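Local coordinates for hypothetical protein TM0486 (Thermotoga maritima, PDB 1VK8) that binds thiamin and takes part in the response of the cell to oxidative conditions, at residues C[15-20]-C[88-93]; C[40-45]-C[70-75]; C[20-25]-C[81-86]. All coordinates share one frame; numbering follows the deposited sequence.

Interaction 1 of 3, residues C[15-20]-C[88-93]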
loop_
_atom_site.group_PDB
_atom_site.type_symbol
_atom_site.label_atom_id
_atom_site.label_comp_id
_atom_site.label_asym_id
_atom_site.label_seq_id
_atom_site.Cartn_x
_atom_site.Cartn_y
_atom_site.Cartn_z
ATOM N N LYS C 15 -0.161 -17.079 -13.926
ATOM C CA LYS C 15 0.572 -15.874 -13.666
ATOM C C LYS C 15 -0.096 -15.096 -12.550
ATOM O O LYS C 15 -1.257 -15.310 -12.227
ATOM C CB LYS C 15 0.632 -15.009 -14.929
ATOM C CG LYS C 15 1.573 -15.547 -15.979
ATOM C CD LYS C 15 1.447 -14.836 -17.318
ATOM C CE LYS C 15 2.607 -15.273 -18.257
ATOM N NZ LYS C 15 2.265 -15.303 -19.735
ATOM N N VAL C 16 0.663 -14.205 -11.946
ATOM C CA VAL C 16 0.120 -13.208 -11.040
ATOM C C VAL C 16 0.486 -11.842 -11.616
ATOM O O VAL C 16 1.297 -11.766 -12.511
ATOM C CB VAL C 16 0.708 -13.331 -9.593
ATOM C CG1 VAL C 16 0.270 -14.622 -8.931
ATOM C CG2 VAL C 16 2.237 -13.228 -9.575
ATOM N N THR C 17 -0.102 -10.778 -11.077
ATOM C CA THR C 17 0.400 -9.432 -11.307
ATOM C C THR C 17 0.960 -8.930 -9.996
ATOM O O THR C 17 0.433 -9.233 -8.917
ATOM C CB THR C 17 -0.686 -8.455 -11.867
ATOM O OG1 THR C 17 -1.687 -8.184 -10.868
ATOM C CG2 THR C 17 -1.448 -9.053 -13.026
ATOM N N VAL C 18 2.048 -8.183 -10.100
ATOM C CA VAL C 18 2.750 -7.614 -8.961
ATOM C C VAL C 18 3.111 -6.189 -9.319
ATOM O O VAL C 18 3.877 -5.939 -10.262
ATOM C CB VAL C 18 4.049 -8.401 -8.637
ATOM C CG1 VAL C 18 4.746 -7.831 -7.421
ATOM C CG2 VAL C 18 3.704 -9.910 -8.416
ATOM N N SER C 19 2.548 -5.249 -8.572
ATOM C CA SER C 19 2.875 -3.854 -8.724
ATOM C C SER C 19 3.906 -3.494 -7.695
ATOM O O SER C 19 3.784 -3.841 -6.528
ATOM C CB SER C 19 1.598 -3.023 -8.591
ATOM O OG SER C 19 0.680 -3.453 -9.589
ATOM N N ILE C 20 4.948 -2.812 -8.151
ATOM C CA ILE C 20 6.142 -2.550 -7.385
ATOM C C ILE C 20 6.290 -1.039 -7.289
ATOM O O ILE C 20 6.227 -0.326 -8.304
ATOM C CB ILE C 20 7.364 -3.145 -8.106
ATOM C CG1 ILE C 20 7.222 -4.648 -8.259
ATOM C CG2 ILE C 20 8.667 -2.795 -7.381
ATOM C CD1 ILE C 20 8.236 -5.248 -9.178
ATOM N N ASP C 88 2.378 -5.142 -4.372
ATOM C CA ASP C 88 0.939 -5.386 -4.298
ATOM C C ASP C 88 0.660 -6.517 -5.285
ATOM O O ASP C 88 0.645 -6.337 -6.512
ATOM C CB ASP C 88 0.212 -4.060 -4.607
ATOM C CG ASP C 88 -1.282 -4.207 -4.828
ATOM O OD1 ASP C 88 -1.856 -5.119 -4.239
ATOM O OD2 ASP C 88 -1.971 -3.405 -5.531
ATOM N N ILE C 89 0.469 -7.712 -4.736
ATOM C CA ILE C 89 0.352 -8.943 -5.530
ATOM C C ILE C 89 -1.115 -9.326 -5.655
ATOM O O ILE C 89 -1.796 -9.429 -4.656
ATOM C CB ILE C 89 1.116 -10.094 -4.849
ATOM C CG1 ILE C 89 2.595 -9.732 -4.655
ATOM C CG2 ILE C 89 0.948 -11.416 -5.648
ATOM C CD1 ILE C 89 3.173 -10.367 -3.468
ATOM N N ASP C 90 -1.603 -9.526 -6.881
ATOM C CA ASP C 90 -2.936 -10.054 -7.093
ATOM C C ASP C 90 -2.745 -11.542 -7.385
ATOM O O ASP C 90 -2.197 -11.927 -8.410
ATOM C CB ASP C 90 -3.617 -9.360 -8.281
ATOM C CG ASP C 90 -5.093 -9.729 -8.406
ATOM O OD1 ASP C 90 -5.606 -10.504 -7.579
ATOM O OD2 ASP C 90 -5.800 -9.292 -9.323
ATOM N N TYR C 91 -3.136 -12.369 -6.438
ATOM C CA TYR C 91 -2.876 -13.786 -6.507
ATOM C C TYR C 91 -4.179 -14.492 -6.807
ATOM O O TYR C 91 -5.119 -14.357 -6.088
ATOM C CB TYR C 91 -2.319 -14.275 -5.176
ATOM C CG TYR C 91 -1.759 -15.675 -5.238
ATOM C CD1 TYR C 91 -2.598 -16.773 -5.172
ATOM C CD2 TYR C 91 -0.380 -15.891 -5.358
ATOM C CE1 TYR C 91 -2.092 -18.062 -5.242
ATOM C CE2 TYR C 91 0.129 -17.177 -5.443
ATOM C CZ TYR C 91 -0.726 -18.251 -5.370
ATOM O OH TYR C 91 -0.239 -19.538 -5.413
ATOM N N LYS C 92 -4.230 -15.239 -7.878
ATOM C CA LYS C 92 -5.453 -15.943 -8.246
ATOM C C LYS C 92 -5.098 -17.364 -8.667
ATOM O O LYS C 92 -4.262 -17.575 -9.525
ATOM C CB LYS C 92 -6.177 -15.223 -9.394
ATOM C CG LYS C 92 -7.538 -15.836 -9.714
ATOM C CD LYS C 92 -8.217 -15.193 -10.892
ATOM C CE LYS C 92 -9.487 -15.962 -11.282
ATOM N NZ LYS C 92 -10.216 -15.233 -12.323
ATOM N N ALA C 93 -5.762 -18.346 -8.074
ATOM C CA ALA C 93 -5.551 -19.730 -8.479
ATOM C C ALA C 93 -5.921 -19.850 -9.941
ATOM O O ALA C 93 -6.995 -19.414 -10.355
ATOM C CB ALA C 93 -6.387 -20.674 -7.639
HETATM O O HOH W 1 -0.809 -6.195 -8.893
#
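Ile89 packs against Val18 across a non-hydrogen-bonded pair of antiparallel strands, the two side chains side by side and pointing the same way. Ile89 CG1, turned anti to its own carbonyl carbon (chi1 -58°), meets both branches of the valine, 3.9 Å from Val18 CG2 and 4.0 Å from Val18 CG1. Further along the same face, Val16 CG1 meets Tyr91 CD2 obliquely at 3.8 Å. With an alanine in place of Ile89, both Val18 methyls would probably lose this neighbour and a gap would open beside Met66 of helix 62-76.

Hydrogen-bonded pairs flank this one: Asp90 N donates to Thr17 O at 2.9 Å, while Ser19 and Asp88 exchange two backbone bonds. On the opposite face, which carries Thr17, Ser19, Asp88 and Asp90, Thr17 OG1 comes within 3.4 Å of Asp90 CB. A water hydrogen-bonds to Thr17 OG1 and Ser19 OG and donates to Asp88 O at 2.8 Å, giving that oxygen a second donor besides Ser19 N; Ser19 OG is also hydrogen-bonded to Thr57 OG1.

Lys101 binds both Thr17 OG1 and Asp90 OD2, and Arg82 of the second subunit forms a salt bridge with the same carboxylate, whose negative charge is thereby probably well balanced. The chemistry is therefore two-sided: a mainly apolar face against helix 62-76, and a polar face holding a water and charges, paired partly with other subunits.

Interaction 2 of 3, residues C[40-45]-C[70-75]; sequences EKISSW and KELARY
Leu72 meets segment 40-45 with both its methyls and with CB. Its CD1 lies 3.9 Å from Lys41 CG, the two side chains sliding past each other in opposite directions where the backbones come nearest, 7.0 Å between Leu72 CA and Lys41 CA. The second branch turns inward, with Leu72 CD2 4.4 Å from Ile42 CG1. Leu72 CB approaches the indole edge, 4.2 Å from Trp45 CZ2 and near the ring plane, and the two side chains cross at about a right angle. The indole is packed on one face by its own segment: Ile42 CA stands 3.8 Å above the plane of the Trp45 ring, over its centre. Ile20 of the sheet touches Leu72, Ile42 and Trp45 alike.

One helical turn later, Tyr75 offers a ring face to Lys41. The lysine chain bends at chi2 (64°) and chi3 (77°), which curls it back over the ring instead of letting it run out straight. As a result Lys41 CE lies 3.4 Å from the centroid of the Tyr75 ring and only 9° off the normal, a CH-pi contact, while Lys41 NZ makes a cation-pi contact 4.2 Å from the same centroid. The adjoining ammonium probably polarises the CE hydrogens and strengthens the first contact. At the backbone of the lysine, Ser44 OG donates to Lys41 O at 2.6 Å, in the carbonyl plane on a lone pair, and Ser44 N binds the same oxygen.

No hydrogen bond joins the segments. Apolar packing toward the sheet and a lysine laid over an aromatic ring toward the outside join helices 31-43 and 62-76, the two helices that lie on one face of the antiparallel sheet in the ferredoxin-like fold.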
loop_
_atom_site.group_PDB
_atom_site.type_symbol
_atom_site.label_atom_id
_atom_site.label_comp_id
_atom_site.label_asym_id
_atom_site.label_seq_id
_atom_site.Cartn_x
_atom_site.Cartn_y
_atom_site.Cartn_z
ATOM N N GLU C 40 14.330 0.491 -15.154
ATOM C CA GLU C 40 15.246 -0.141 -16.078
ATOM C C GLU C 40 15.544 -1.588 -15.680
ATOM O O GLU C 40 15.574 -2.491 -16.527
ATOM C CB GLU C 40 16.526 0.692 -16.135
ATOM C CG GLU C 40 17.624 0.174 -17.037
ATOM C CD GLU C 40 18.816 1.133 -17.094
ATOM O OE1 GLU C 40 19.309 1.582 -16.016
ATOM O OE2 GLU C 40 19.256 1.438 -18.221
ATOM N N LYS C 41 15.759 -1.828 -14.392
ATOM C CA LYS C 41 16.008 -3.187 -13.932
ATOM C C LYS C 41 14.773 -4.076 -14.155
ATOM O O LYS C 41 14.900 -5.204 -14.634
ATOM C CB LYS C 41 16.451 -3.200 -12.462
ATOM C CG LYS C 41 16.697 -4.585 -11.891
ATOM C CD LYS C 41 17.838 -5.310 -12.579
ATOM C CE LYS C 41 19.190 -4.824 -12.151
ATOM N NZ LYS C 41 20.270 -5.744 -12.603
ATOM N N ILE C 42 13.592 -3.602 -13.769
ATOM C CA ILE C 42 12.365 -4.378 -13.997
ATOM C C ILE C 42 12.186 -4.774 -15.489
ATOM O O ILE C 42 11.779 -5.894 -15.796
ATOM C CB ILE C 42 11.144 -3.583 -13.466
ATOM C CG1 ILE C 42 11.191 -3.498 -11.938
ATOM C CG2 ILE C 42 9.840 -4.235 -13.890
ATOM C CD1 ILE C 42 10.282 -2.446 -11.359
ATOM N N SER C 43 12.532 -3.878 -16.409
ATOM C CA SER C 43 12.365 -4.108 -17.858
ATOM C C SER C 43 13.286 -5.203 -18.413
ATOM O O SER C 43 13.031 -5.745 -19.488
ATOM C CB SER C 43 12.593 -2.812 -18.620
ATOM O OG SER C 43 13.971 -2.521 -18.768
ATOM N N SER C 44 14.363 -5.498 -17.680
ATOM C CA SER C 44 15.352 -6.507 -18.071
ATOM C C SER C 44 14.871 -7.900 -17.725
ATOM O O SER C 44 15.500 -8.867 -18.111
ATOM C CB SER C 44 16.692 -6.258 -17.346
ATOM O OG SER C 44 16.599 -6.643 -15.975
ATOM N N TRP C 45 13.773 -8.015 -16.992
ATOM C CA TRP C 45 13.302 -9.322 -16.550
ATOM C C TRP C 45 12.649 -10.106 -17.655
ATOM O O TRP C 45 12.417 -11.292 -17.466
ATOM C CB TRP C 45 12.300 -9.214 -15.392
ATOM C CG TRP C 45 12.853 -8.587 -14.124
ATOM C CD1 TRP C 45 14.147 -8.288 -13.846
ATOM C CD2 TRP C 45 12.090 -8.206 -12.979
ATOM N NE1 TRP C 45 14.232 -7.720 -12.599
ATOM C CE2 TRP C 45 12.981 -7.649 -12.049
ATOM C CE3 TRP C 45 10.723 -8.274 -12.647
ATOM C CZ2 TRP C 45 12.556 -7.170 -10.810
ATOM C CZ3 TRP C 45 10.303 -7.796 -11.417
ATOM C CH2 TRP C 45 11.223 -7.259 -10.518
ATOM N N LYS C 70 14.192 -9.956 -4.971
ATOM C CA LYS C 70 15.423 -10.064 -4.169
ATOM C C LYS C 70 16.595 -9.354 -4.839
ATOM O O LYS C 70 17.330 -8.599 -4.200
ATOM C CB LYS C 70 15.827 -11.518 -3.901
ATOM C CG LYS C 70 14.860 -12.377 -3.140
ATOM C CD LYS C 70 15.453 -13.756 -3.044
ATOM C CE LYS C 70 14.461 -14.811 -2.783
ATOM N NZ LYS C 70 15.161 -16.112 -2.872
ATOM N N GLU C 71 16.781 -9.627 -6.122
ATOM C CA GLU C 71 17.836 -8.997 -6.923
ATOM C C GLU C 71 17.628 -7.497 -7.056
ATOM O O GLU C 71 18.585 -6.747 -6.989
ATOM C CB GLU C 71 17.915 -9.652 -8.307
ATOM C CG GLU C 71 18.398 -11.097 -8.255
ATOM C CD GLU C 71 18.087 -11.894 -9.519
ATOM O OE1 GLU C 71 17.539 -11.329 -10.481
ATOM O OE2 GLU C 71 18.399 -13.103 -9.544
ATOM N N LEU C 72 16.384 -7.068 -7.259
ATOM C CA LEU C 72 16.057 -5.652 -7.349
ATOM C C LEU C 72 16.503 -4.872 -6.108
ATOM O O LEU C 72 17.154 -3.827 -6.225
ATOM C CB LEU C 72 14.555 -5.445 -7.577
ATOM C CG LEU C 72 14.082 -3.975 -7.658
ATOM C CD1 LEU C 72 14.728 -3.288 -8.824
ATOM C CD2 LEU C 72 12.595 -3.927 -7.762
ATOM N N ALA C 73 16.175 -5.384 -4.930
ATOM C CA ALA C 73 16.523 -4.717 -3.670
ATOM C C ALA C 73 18.038 -4.571 -3.520
ATOM O O ALA C 73 18.541 -3.498 -3.156
ATOM C CB ALA C 73 15.953 -5.462 -2.525
ATOM N N ARG C 74 18.773 -5.647 -3.800
ATOM C CA ARG C 74 20.228 -5.613 -3.707
ATOM C C ARG C 74 20.778 -4.605 -4.670
ATOM O O ARG C 74 21.699 -3.891 -4.356
ATOM C CB ARG C 74 20.856 -6.975 -4.054
ATOM C CG ARG C 74 20.984 -8.001 -2.941
ATOM C CD ARG C 74 20.418 -7.622 -1.590
ATOM N NE ARG C 74 20.550 -8.726 -0.630
ATOM C CZ ARG C 74 19.852 -8.850 0.499
ATOM N NH1 ARG C 74 18.948 -7.943 0.827
ATOM N NH2 ARG C 74 20.050 -9.894 1.300
ATOM N N TYR C 75 20.229 -4.591 -5.875
ATOM C CA TYR C 75 20.678 -3.694 -6.927
ATOM C C TYR C 75 20.490 -2.239 -6.503
ATOM O O TYR C 75 21.376 -1.406 -6.698
ATOM C CB TYR C 75 19.877 -3.984 -8.204
ATOM C CG TYR C 75 20.165 -3.049 -9.331
ATOM C CD1 TYR C 75 21.413 -3.040 -9.951
ATOM C CD2 TYR C 75 19.195 -2.175 -9.795
ATOM C CE1 TYR C 75 21.674 -2.180 -10.982
ATOM C CE2 TYR C 75 19.451 -1.329 -10.835
ATOM C CZ TYR C 75 20.693 -1.330 -11.415
ATOM O OH TYR C 75 20.937 -0.473 -12.444
#

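Interaction 3 of 3, residues C[20-25]-C[81-86]; sequences IKVVPA and KRFVLQ
Residues Lys21 to Pro24 pair with Phe83 to Gln86 as antiparallel strands, joining the end of strand 16-24 to the beginning of strand 82-92; the segment axes approach to 4.5 Å with 162° between their directions. Lys21 with Gln86 and Val23 with Val84 are hydrogen-bonded pairs, each with two backbone bonds, and Val23 N to Val84 O is short and almost straight (2.8 Å, 174°). Pro24, which has no N-H, faces Phe83 in a non-hydrogen-bonded pair, and its ring costs this pairing no bond; just past the strand end Ala25 N resumes the bonding, to Arg82 O.

These are the first and last strands of the beta-alpha-beta-beta-alpha-beta ferredoxin-like fold, neighbours in its sheet. Strand 82-92 has no further neighbour within the chain, but a strand of the second subunit continues the sheet beyond it.

Toward the helices, Leu85 CD1 touches Val22 CG2 at 3.7 Å and Ile20 CG2 at 3.8 Å. Phe83 CB lies 3.7 Å from Pro24 CA; with CG between the backbone N and the carbonyl carbon (chi1 56°), its ring leads away to Leu76 and stacks with Tyr91 of the second subunit.

On the other face Lys21 and Gln86 run alongside each other, Lys21 CD 3.6 Å from Gln86 OE1. Their polar ends have partners in other chains: Lys21 NZ forms a salt bridge with Asp88 of the third subunit, and Gln86 OE1 accepts from Gln86 of the fourth. Ala25 CB rests 3.9 Å from Arg82 CG, and a water that accepts from Arg82 N at 3.0 Å also lies in donating position to Ala25 O.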
loop_
_atom_site.group_PDB
_atom_site.type_symbol
_atom_site.label_atom_id
_atom_site.label_comp_id
_atom_site.label_asym_id
_atom_site.label_seq_id
_atom_site.Cartn_x
_atom_site.Cartn_y
_atom_site.Cartn_z
ATOM N N ILE C 20 4.948 -2.812 -8.151
ATOM C CA ILE C 20 6.142 -2.550 -7.385
ATOM C C ILE C 20 6.290 -1.039 -7.289
ATOM O O ILE C 20 6.227 -0.326 -8.304
ATOM C CB ILE C 20 7.364 -3.145 -8.106
ATOM C CG1 ILE C 20 7.222 -4.648 -8.259
ATOM C CG2 ILE C 20 8.667 -2.795 -7.381
ATOM C CD1 ILE C 20 8.236 -5.248 -9.178
ATOM N N LYS C 21 6.511 -0.557 -6.069
ATOM C CA LYS C 21 6.756 0.857 -5.812
ATOM C C LYS C 21 8.020 0.991 -4.990
ATOM O O LYS C 21 8.187 0.322 -3.975
ATOM C CB LYS C 21 5.587 1.500 -5.067
ATOM C CG LYS C 21 5.709 2.977 -4.827
ATOM C CD LYS C 21 4.590 3.521 -3.962
ATOM C CE LYS C 21 4.537 5.030 -3.980
ATOM N NZ LYS C 21 3.760 5.546 -5.166
ATOM N N VAL C 22 8.920 1.854 -5.454
ATOM C CA VAL C 22 10.137 2.171 -4.718
ATOM C C VAL C 22 10.043 3.617 -4.288
ATOM O O VAL C 22 9.778 4.496 -5.098
ATOM C CB VAL C 22 11.402 1.920 -5.540
ATOM C CG1 VAL C 22 12.639 2.238 -4.717
ATOM C CG2 VAL C 22 11.443 0.461 -6.065
ATOM N N VAL C 23 10.224 3.855 -2.994
ATOM C CA VAL C 23 10.255 5.207 -2.444
ATOM C C VAL C 23 11.566 5.396 -1.673
ATOM O O VAL C 23 11.665 5.017 -0.507
ATOM C CB VAL C 23 9.054 5.505 -1.518
ATOM C CG1 VAL C 23 9.010 7.026 -1.221
ATOM C CG2 VAL C 23 7.743 4.989 -2.128
ATOM N N PRO C 24 12.573 5.982 -2.312
ATOM C CA PRO C 24 13.882 6.165 -1.682
ATOM C C PRO C 24 13.949 7.313 -0.697
ATOM O O PRO C 24 13.320 8.338 -0.898
ATOM C CB PRO C 24 14.806 6.456 -2.876
ATOM C CG PRO C 24 13.939 7.012 -3.884
ATOM C CD PRO C 24 12.569 6.502 -3.687
ATOM N N ALA C 25 14.736 7.139 0.350
ATOM C CA ALA C 25 14.931 8.190 1.352
ATOM C C ALA C 25 16.093 9.018 0.873
ATOM O O ALA C 25 17.201 8.880 1.347
ATOM C CB ALA C 25 15.193 7.601 2.758
ATOM N N LYS C 81 20.708 4.139 0.216
ATOM C CA LYS C 81 21.029 3.384 1.411
ATOM C C LYS C 81 19.761 3.023 2.181
ATOM O O LYS C 81 19.801 2.132 3.007
ATOM C CB LYS C 81 21.920 4.217 2.330
ATOM C CG LYS C 81 23.431 4.017 2.134
ATOM C CD LYS C 81 23.853 4.181 0.684
ATOM C CE LYS C 81 24.166 2.847 0.019
ATOM N NZ LYS C 81 24.660 3.054 -1.391
ATOM N N ARG C 82 18.681 3.764 1.957
ATOM C CA ARG C 82 17.408 3.493 2.605
ATOM C C ARG C 82 16.260 3.745 1.637
ATOM O O ARG C 82 16.194 4.791 1.007
ATOM C CB ARG C 82 17.244 4.392 3.812
ATOM C CG ARG C 82 15.930 4.262 4.562
ATOM C CD ARG C 82 16.027 3.348 5.721
ATOM N NE ARG C 82 14.853 3.238 6.577
ATOM C CZ ARG C 82 14.732 3.758 7.798
ATOM N NH1 ARG C 82 15.647 4.550 8.318
ATOM N NH2 ARG C 82 13.658 3.492 8.505
ATOM N N PHE C 83 15.360 2.782 1.531
ATOM C CA PHE C 83 14.194 2.918 0.685
ATOM C C PHE C 83 13.075 2.039 1.160
ATOM O O PHE C 83 13.304 1.013 1.806
ATOM C CB PHE C 83 14.491 2.624 -0.801
ATOM C CG PHE C 83 15.095 1.286 -1.063
ATOM C CD1 PHE C 83 16.469 1.117 -1.058
ATOM C CD2 PHE C 83 14.298 0.193 -1.347
ATOM C CE1 PHE C 83 17.031 -0.129 -1.329
ATOM C CE2 PHE C 83 14.841 -1.050 -1.575
ATOM C CZ PHE C 83 16.213 -1.215 -1.591
ATOM N N VAL C 84 11.863 2.472 0.872
ATOM C CA VAL C 84 10.693 1.650 1.008
ATOM C C VAL C 84 10.465 0.949 -0.329
ATOM O O VAL C 84 10.550 1.560 -1.399
ATOM C CB VAL C 84 9.449 2.495 1.377
ATOM C CG1 VAL C 84 8.166 1.669 1.278
ATOM C CG2 VAL C 84 9.619 3.123 2.750
ATOM N N LEU C 85 10.190 -0.341 -0.256
ATOM C CA LEU C 85 9.851 -1.148 -1.405
ATOM C C LEU C 85 8.516 -1.847 -1.115
ATOM O O LEU C 85 8.390 -2.610 -0.152
ATOM C CB LEU C 85 10.953 -2.159 -1.655
ATOM C CG LEU C 85 10.719 -3.194 -2.754
ATOM C CD1 LEU C 85 10.613 -2.575 -4.135
ATOM C CD2 LEU C 85 11.823 -4.247 -2.715
ATOM N N GLN C 86 7.523 -1.573 -1.943
ATOM C CA GLN C 86 6.177 -2.079 -1.750
ATOM C C GLN C 86 5.767 -2.934 -2.918
ATOM O O GLN C 86 5.991 -2.566 -4.079
ATOM C CB GLN C 86 5.183 -0.938 -1.537
ATOM C CG GLN C 86 5.454 -0.165 -0.260
ATOM C CD GLN C 86 4.528 1.003 -0.053
ATOM O OE1 GLN C 86 3.963 1.505 -1.010
ATOM N NE2 GLN C 86 4.404 1.461 1.182
HETATM O O HOH W 2 18.946 6.702 1.269
#

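In the fold
Interactions 1 and 3 are successive parts of one strand pairing, 16-24 with 82-92; they share Ile20, and their centres lie about 19 Å apart. Interaction 2 joins the helices on one face of that sheet, its centre about 17 Å from that of interaction 1 and 13 Å from that of interaction 3. Along the chain the contacts are nested: interaction 1 closes the longest loop, interaction 3 lies within it, and interaction 2 lies within both. The shared Ile20 also packs on interaction 2, its CD1 3.8 Å from Trp45 CH2. One hydrophobic core thus ties sheet to helices, and all three contacts also reach the second subunit, into which the sheet runs on from strand 82-92.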